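Local atomic coordinates of 6-phosphogluconate dehydrogenase NAD-binding (Dyadobacter fermentans, PDB entry 4GBJ), a protein that probably acts as an NAD(P)-dependent oxidoreductase of the 6-phosphogluconate and 3-hydroxyisobutyrate dehydrogenase family. Residues P151-E154 / G159-D162; G63-V68 / E85-D90. All blocks are in the same frame, centred on the assembly; numbering follows the deposited sequence.

Contact 1. Residues P151-E154 / G159-D162; sequences PIVE and GVFD. With NA (sodium ion), chain E.
Val160 holds CG1 opposite its backbone N (chi1 -176°), which turns CG2 to the helix side, where Val153 and Glu154 meet it. On Val153, a chi1 of -50° sets CG2 between the backbone N and the carbonyl carbon, facing the strand. The contact lies in the beta-alpha-beta unit of strand 136-139, helix 143-153 and strand 159-162, in the Rossmann-type nucleotide-binding domain. It packs the end of the helix on the next strand, the outermost of the sheet within this chain. The two valines cross at about a right angle, and their CG2 methyls are 4.2 Å apart. Glu154 adds its aliphatic part: its CG lies 4.1 Å from Val160 CG2, and its chain runs on extended to the carboxylate. No hydrogen bond joins the two segments; the contact is apolar packing and buries 96 Å² in all. Ile137 of the adjacent strand touches both valines and widens the patch. Asp162 makes a salt bridge back to Lys146 of the same helix. The turn after the helix holds a sodium ion, bound by the main-chain oxygens of Glu154 and Val157. Glu154 O is 2.2 Å from the sodium, and two waters complete the ligands seen, water 1 at 2.5 Å and water 2 at 2.7 Å.

Contact 2. Residues G63-V68 / E85-D90; sequences GIVFSV and EKLGKD
Leu87 and Val65 make the apolar part of this contact, between the end of helix 81-87 and strand 64-67 of the Rossmann-type sheet. Both residues are buried. Val65 CG1 lies 3.8 Å from Leu87 CD2 and 4.0 Å from Leu87 CD1, so one valine methyl sits against both branches of the leucine. The two side chains approach at an oblique angle. Val65 has chi1 53°, which sets CG1 between the backbone N and the carbonyl carbon and turns it to the helix. Leu87 carries CG opposite its backbone N (chi1 -178°), and this carries the branched end over to the strand.

The second kind of contact is between side chain and main chain. Leu87 CD1 packs on Gly63 O at 3.6 Å. This is van der Waals packing. The nearest CA atoms of the two segments are those of Gly63 and Leu87, 6.7 Å apart.

Polar bonds across the two segments are absent. Within the segment 85-90, Lys89 NZ and Asp90 OD1 form a long salt bridge of 4.0 Å. Gly88 is the first residue to leave the helix and has positive phi (55°). There the chain turns out of the helix toward strand 92-95.

That strand lies beside 64-67 in the sheet, and Gly63 and Val65 make backbone hydrogen bonds to Val92. His93 touches both Val65 and Leu87. Ala9 and Leu11 of strand 8-11 pack on Val65 from the neighbouring strand. Ile64 and Phe66 of strand 64-67 instead pack on helix 143-153, while Val65 meets helix 81-87.

Following the chain from the N terminus, contact 2 comes first. Strand 64-67 leads through helices 72-78 and 81-87, and contact 2 closes this excursion just before strand 92-95. Contact 1 opens later and closes the short turn between helix 143-153 and strand 159-162. The two loops are in series and neither encloses the other. Their centres lie about 18 Å apart, yet the segments touch. Ile152 CD1 packs on Ile64 CD1 at 3.7 Å, and Val153 CG1 meets Phe66 CE1 at 3.7 Å. Helix 143-153 thus joins an inner strand of the sheet to strand 159-162, outermost within this chain, within one nucleotide-binding domain.

Contact 1. Residues P151-E154 / G159-D162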
ATOM      1  N   PRO B 151     -22.946  -5.665  20.434  1.00 41.35           N
ATOM      2  CA  PRO B 151     -22.963  -4.506  21.357  1.00 42.76           C
ATOM      3  C   PRO B 151     -21.794  -4.517  22.343  1.00 43.42           C
ATOM      4  O   PRO B 151     -21.386  -3.461  22.791  1.00 40.86           O
ATOM      5  CB  PRO B 151     -24.303  -4.628  22.079  1.00 46.12           C
ATOM      6  CG  PRO B 151     -25.057  -5.702  21.404  1.00 49.75           C
ATOM      7  CD  PRO B 151     -24.110  -6.548  20.666  1.00 43.79           C
ATOM      8  N   ILE B 152     -21.231  -5.705  22.658  1.00 40.32           N
ATOM      9  CA  ILE B 152     -20.088  -5.775  23.557  1.00 39.38           C
ATOM     10  C   ILE B 152     -18.818  -5.265  22.828  1.00 40.97           C
ATOM     11  O   ILE B 152     -18.107  -4.440  23.371  1.00 38.30           O
ATOM     12  CB  ILE B 152     -19.871  -7.192  24.128  1.00 40.32           C
ATOM     13  CG1 ILE B 152     -21.167  -7.740  24.827  1.00 43.04           C
ATOM     14  CG2 ILE B 152     -18.706  -7.165  25.153  1.00 40.31           C
ATOM     15  CD1 ILE B 152     -21.160  -9.217  25.046  1.00 46.10           C
ATOM     16  N   VAL B 153     -18.531  -5.774  21.636  1.00 37.97           N
ATOM     17  CA  VAL B 153     -17.285  -5.427  20.928  1.00 36.62           C
ATOM     18  C   VAL B 153     -17.268  -3.974  20.433  1.00 39.35           C
ATOM     19  O   VAL B 153     -16.185  -3.435  20.300  1.00 36.83           O
ATOM     20  CB  VAL B 153     -16.923  -6.412  19.808  1.00 37.35           C
ATOM     21  CG1 VAL B 153     -16.988  -7.837  20.337  1.00 35.10           C
ATOM     22  CG2 VAL B 153     -17.793  -6.254  18.565  1.00 37.66           C
ATOM     23  N   GLU B 154     -18.442  -3.324  20.258  1.00 38.82           N
ATOM     24  CA  GLU B 154     -18.529  -1.904  19.877  1.00 41.58           C
ATOM     25  C   GLU B 154     -17.822  -1.017  20.888  1.00 49.66           C
ATOM     26  O   GLU B 154     -17.455   0.093  20.557  1.00 51.17           O
ATOM     27  CB  GLU B 154     -20.000  -1.449  19.741  1.00 45.34           C
ATOM     28  CG  GLU B 154     -20.590  -1.817  18.401  1.00 57.21           C
ATOM     29  CD  GLU B 154     -22.070  -1.578  18.176  1.00 75.91           C
ATOM     30  OE1 GLU B 154     -22.845  -1.504  19.158  1.00 68.87           O
ATOM     31  OE2 GLU B 154     -22.451  -1.472  16.989  1.00 73.63           O
ATOM     32  N   GLY B 159     -14.986   0.318  14.002  1.00 40.74           N
ATOM     33  CA  GLY B 159     -15.745  -0.454  13.024  1.00 38.33           C
ATOM     34  C   GLY B 159     -15.933  -1.918  13.330  1.00 37.99           C
ATOM     35  O   GLY B 159     -15.012  -2.602  13.778  1.00 33.32           O
ATOM     36  N   VAL B 160     -17.135  -2.406  12.996  1.00 36.72           N
ATOM     37  CA  VAL B 160     -17.550  -3.788  13.099  1.00 35.31           C
ATOM     38  C   VAL B 160     -18.000  -4.200  11.713  1.00 38.49           C
ATOM     39  O   VAL B 160     -18.969  -3.646  11.214  1.00 40.37           O
ATOM     40  CB  VAL B 160     -18.656  -4.006  14.160  1.00 38.77           C
ATOM     41  CG1 VAL B 160     -18.985  -5.494  14.293  1.00 36.55           C
ATOM     42  CG2 VAL B 160     -18.229  -3.448  15.509  1.00 39.75           C
ATOM     43  N   PHE B 161     -17.290  -5.144  11.079  1.00 31.51           N
ATOM     44  CA  PHE B 161     -17.632  -5.604   9.735  1.00 30.46           C
ATOM     45  C   PHE B 161     -18.146  -7.033   9.822  1.00 34.74           C
ATOM     46  O   PHE B 161     -17.549  -7.865  10.494  1.00 38.92           O
ATOM     47  CB  PHE B 161     -16.431  -5.487   8.790  1.00 29.75           C
ATOM     48  CG  PHE B 161     -15.964  -4.061   8.652  1.00 30.15           C
ATOM     49  CD1 PHE B 161     -16.395  -3.266   7.592  1.00 31.31           C
ATOM     50  CD2 PHE B 161     -15.127  -3.492   9.606  1.00 30.24           C
ATOM     51  CE1 PHE B 161     -16.015  -1.927   7.504  1.00 32.92           C
ATOM     52  CE2 PHE B 161     -14.696  -2.167   9.483  1.00 32.69           C
ATOM     53  CZ  PHE B 161     -15.142  -1.390   8.439  1.00 31.89           C
ATOM     54  N   ASP B 162     -19.260  -7.312   9.184  1.00 30.00           N
ATOM     55  CA  ASP B 162     -19.876  -8.621   9.205  1.00 29.13           C
ATOM     56  C   ASP B 162     -19.582  -9.376   7.920  1.00 33.02           C
ATOM     57  O   ASP B 162     -19.891  -8.884   6.853  1.00 36.34           O
ATOM     58  CB  ASP B 162     -21.377  -8.470   9.412  1.00 31.65           C
ATOM     59  CG  ASP B 162     -22.072  -9.757   9.835  1.00 47.38           C
ATOM     60  OD1 ASP B 162     -22.954  -9.700  10.734  1.00 56.24           O
ATOM     61  OD2 ASP B 162     -21.797 -10.799   9.235  1.00 46.32           O
TER
HETATM   62 NA    NA E 301     -17.133   1.882  19.259  1.00 62.06          NA
HETATM   63  O   HOH W   1     -18.332   0.831  17.378  1.00 50.42           O
HETATM   64  O   HOH W   2     -19.674   2.516  19.912  1.00 48.18           O

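Contact 2. Residues G63-V68 / E85-D90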
ATOM      1  N   GLY B  63     -23.318 -18.870  28.550  1.00 38.96           N
ATOM      2  CA  GLY B  63     -22.705 -17.550  28.638  1.00 37.78           C
ATOM      3  C   GLY B  63     -21.831 -17.187  27.450  1.00 39.38           C
ATOM      4  O   GLY B  63     -21.898 -17.822  26.407  1.00 37.46           O
ATOM      5  N   ILE B  64     -21.026 -16.123  27.601  1.00 34.67           N
ATOM      6  CA  ILE B  64     -20.132 -15.582  26.586  1.00 32.01           C
ATOM      7  C   ILE B  64     -18.695 -15.785  27.023  1.00 35.09           C
ATOM      8  O   ILE B  64     -18.362 -15.515  28.170  1.00 36.48           O
ATOM      9  CB  ILE B  64     -20.407 -14.073  26.351  1.00 36.02           C
ATOM     10  CG1 ILE B  64     -21.802 -13.851  25.741  1.00 36.98           C
ATOM     11  CG2 ILE B  64     -19.329 -13.441  25.450  1.00 36.14           C
ATOM     12  CD1 ILE B  64     -22.407 -12.504  26.106  1.00 45.47           C
ATOM     13  N   VAL B  65     -17.827 -16.227  26.113  1.00 29.78           N
ATOM     14  CA  VAL B  65     -16.409 -16.339  26.430  1.00 28.23           C
ATOM     15  C   VAL B  65     -15.627 -15.661  25.297  1.00 29.63           C
ATOM     16  O   VAL B  65     -15.899 -15.908  24.148  1.00 28.53           O
ATOM     17  CB  VAL B  65     -15.918 -17.786  26.698  1.00 32.27           C
ATOM     18  CG1 VAL B  65     -16.286 -18.741  25.548  1.00 32.74           C
ATOM     19  CG2 VAL B  65     -14.400 -17.785  26.925  1.00 31.73           C
ATOM     20  N   PHE B  66     -14.727 -14.772  25.631  1.00 26.61           N
ATOM     21  CA  PHE B  66     -13.818 -14.160  24.663  1.00 27.58           C
ATOM     22  C   PHE B  66     -12.485 -14.846  24.801  1.00 30.99           C
ATOM     23  O   PHE B  66     -12.112 -15.142  25.925  1.00 29.85           O
ATOM     24  CB  PHE B  66     -13.630 -12.663  24.924  1.00 29.27           C
ATOM     25  CG  PHE B  66     -14.752 -11.766  24.460  1.00 31.09           C
ATOM     26  CD1 PHE B  66     -14.594 -10.952  23.355  1.00 33.57           C
ATOM     27  CD2 PHE B  66     -15.968 -11.737  25.130  1.00 35.00           C
ATOM     28  CE1 PHE B  66     -15.637 -10.156  22.901  1.00 35.13           C
ATOM     29  CE2 PHE B  66     -17.003 -10.921  24.682  1.00 37.76           C
ATOM     30  CZ  PHE B  66     -16.838 -10.151  23.559  1.00 33.98           C
ATOM     31  N   SER B  67     -11.746 -15.055  23.698  1.00 27.22           N
ATOM     32  CA  SER B  67     -10.378 -15.539  23.785  1.00 25.55           C
ATOM     33  C   SER B  67      -9.485 -14.753  22.858  1.00 31.95           C
ATOM     34  O   SER B  67      -9.885 -14.350  21.753  1.00 28.13           O
ATOM     35  CB  SER B  67     -10.278 -17.030  23.475  1.00 23.41           C
ATOM     36  OG  SER B  67     -10.537 -17.323  22.110  1.00 26.67           O
ATOM     37  N   VAL B  68      -8.266 -14.520  23.308  1.00 33.69           N
ATOM     38  CA  VAL B  68      -7.282 -13.864  22.455  1.00 33.78           C
ATOM     39  C   VAL B  68      -5.969 -14.484  22.843  1.00 37.41           C
ATOM     40  O   VAL B  68      -5.521 -14.349  23.991  1.00 33.91           O
ATOM     41  CB  VAL B  68      -7.321 -12.324  22.482  1.00 40.65           C
ATOM     42  CG1 VAL B  68      -7.068 -11.760  23.848  1.00 43.30           C
ATOM     43  CG2 VAL B  68      -6.330 -11.745  21.475  1.00 42.24           C
ATOM     44  N   GLU B  85     -18.015 -28.163  25.798  1.00 35.90           N
ATOM     45  CA  GLU B  85     -19.204 -28.811  26.342  1.00 36.93           C
ATOM     46  C   GLU B  85     -19.734 -28.039  27.559  1.00 40.83           C
ATOM     47  O   GLU B  85     -20.957 -27.892  27.695  1.00 39.92           O
ATOM     48  CB  GLU B  85     -18.899 -30.245  26.727  1.00 39.33           C
ATOM     49  CG  GLU B  85     -20.094 -30.890  27.399  1.00 41.07           C
ATOM     50  CD  GLU B  85     -20.031 -32.390  27.598  1.00 61.56           C
ATOM     51  OE1 GLU B  85     -18.920 -32.947  27.751  1.00 51.29           O
ATOM     52  OE2 GLU B  85     -21.119 -32.999  27.659  1.00 54.10           O
ATOM     53  N   LYS B  86     -18.838 -27.514  28.421  1.00 35.08           N
ATOM     54  CA  LYS B  86     -19.322 -26.726  29.549  1.00 35.11           C
ATOM     55  C   LYS B  86     -19.978 -25.441  29.014  1.00 36.63           C
ATOM     56  O   LYS B  86     -21.064 -25.124  29.436  1.00 38.26           O
ATOM     57  CB  LYS B  86     -18.216 -26.413  30.527  1.00 37.48           C
ATOM     58  CG  LYS B  86     -18.747 -25.826  31.813  1.00 42.34           C
ATOM     59  CD  LYS B  86     -17.648 -25.641  32.789  1.00 48.60           C
ATOM     60  CE  LYS B  86     -18.146 -25.056  34.073  1.00 46.13           C
ATOM     61  NZ  LYS B  86     -17.022 -24.781  34.992  1.00 51.97           N
ATOM     62  N   LEU B  87     -19.357 -24.750  28.054  1.00 31.78           N
ATOM     63  CA  LEU B  87     -19.950 -23.554  27.384  1.00 31.03           C
ATOM     64  C   LEU B  87     -21.391 -23.875  26.898  1.00 35.65           C
ATOM     65  O   LEU B  87     -22.291 -23.074  27.082  1.00 36.39           O
ATOM     66  CB  LEU B  87     -19.070 -23.112  26.216  1.00 29.33           C
ATOM     67  CG  LEU B  87     -19.524 -21.874  25.472  1.00 33.17           C
ATOM     68  CD1 LEU B  87     -19.681 -20.678  26.418  1.00 33.44           C
ATOM     69  CD2 LEU B  87     -18.580 -21.566  24.343  1.00 33.06           C
ATOM     70  N   GLY B  88     -21.566 -25.047  26.305  1.00 33.19           N
ATOM     71  CA  GLY B  88     -22.860 -25.662  26.025  1.00 35.38           C
ATOM     72  C   GLY B  88     -23.886 -24.885  25.230  1.00 40.79           C
ATOM     73  O   GLY B  88     -23.551 -23.970  24.480  1.00 37.89           O
ATOM     74  N   LYS B  89     -25.157 -25.271  25.401  1.00 41.69           N
ATOM     75  CA  LYS B  89     -26.297 -24.740  24.653  1.00 42.83           C
ATOM     76  C   LYS B  89     -26.427 -23.233  24.771  1.00 46.66           C
ATOM     77  O   LYS B  89     -26.439 -22.698  25.872  1.00 46.03           O
ATOM     78  CB  LYS B  89     -27.606 -25.387  25.098  1.00 46.37           C
ATOM     79  CG  LYS B  89     -28.755 -25.091  24.141  1.00 50.95           C
ATOM     80  CD  LYS B  89     -30.069 -25.710  24.585  1.00 69.93           C
ATOM     81  CE  LYS B  89     -31.278 -24.955  24.076  1.00 87.68           C
ATOM     82  NZ  LYS B  89     -31.375 -24.973  22.591  1.00100.82           N
ATOM     83  N   ASP B  90     -26.505 -22.561  23.609  1.00 42.71           N
ATOM     84  CA  ASP B  90     -26.638 -21.108  23.466  1.00 41.56           C
ATOM     85  C   ASP B  90     -25.375 -20.335  23.928  1.00 41.78           C
ATOM     86  O   ASP B  90     -25.391 -19.110  23.896  1.00 40.75           O
ATOM     87  CB  ASP B  90     -27.896 -20.576  24.204  1.00 44.45           C
ATOM     88  CG  ASP B  90     -29.182 -21.226  23.739  1.00 62.08           C
ATOM     89  OD1 ASP B  90     -29.266 -21.578  22.540  1.00 62.93           O
ATOM     90  OD2 ASP B  90     -30.135 -21.344  24.571  1.00 72.62           O
TER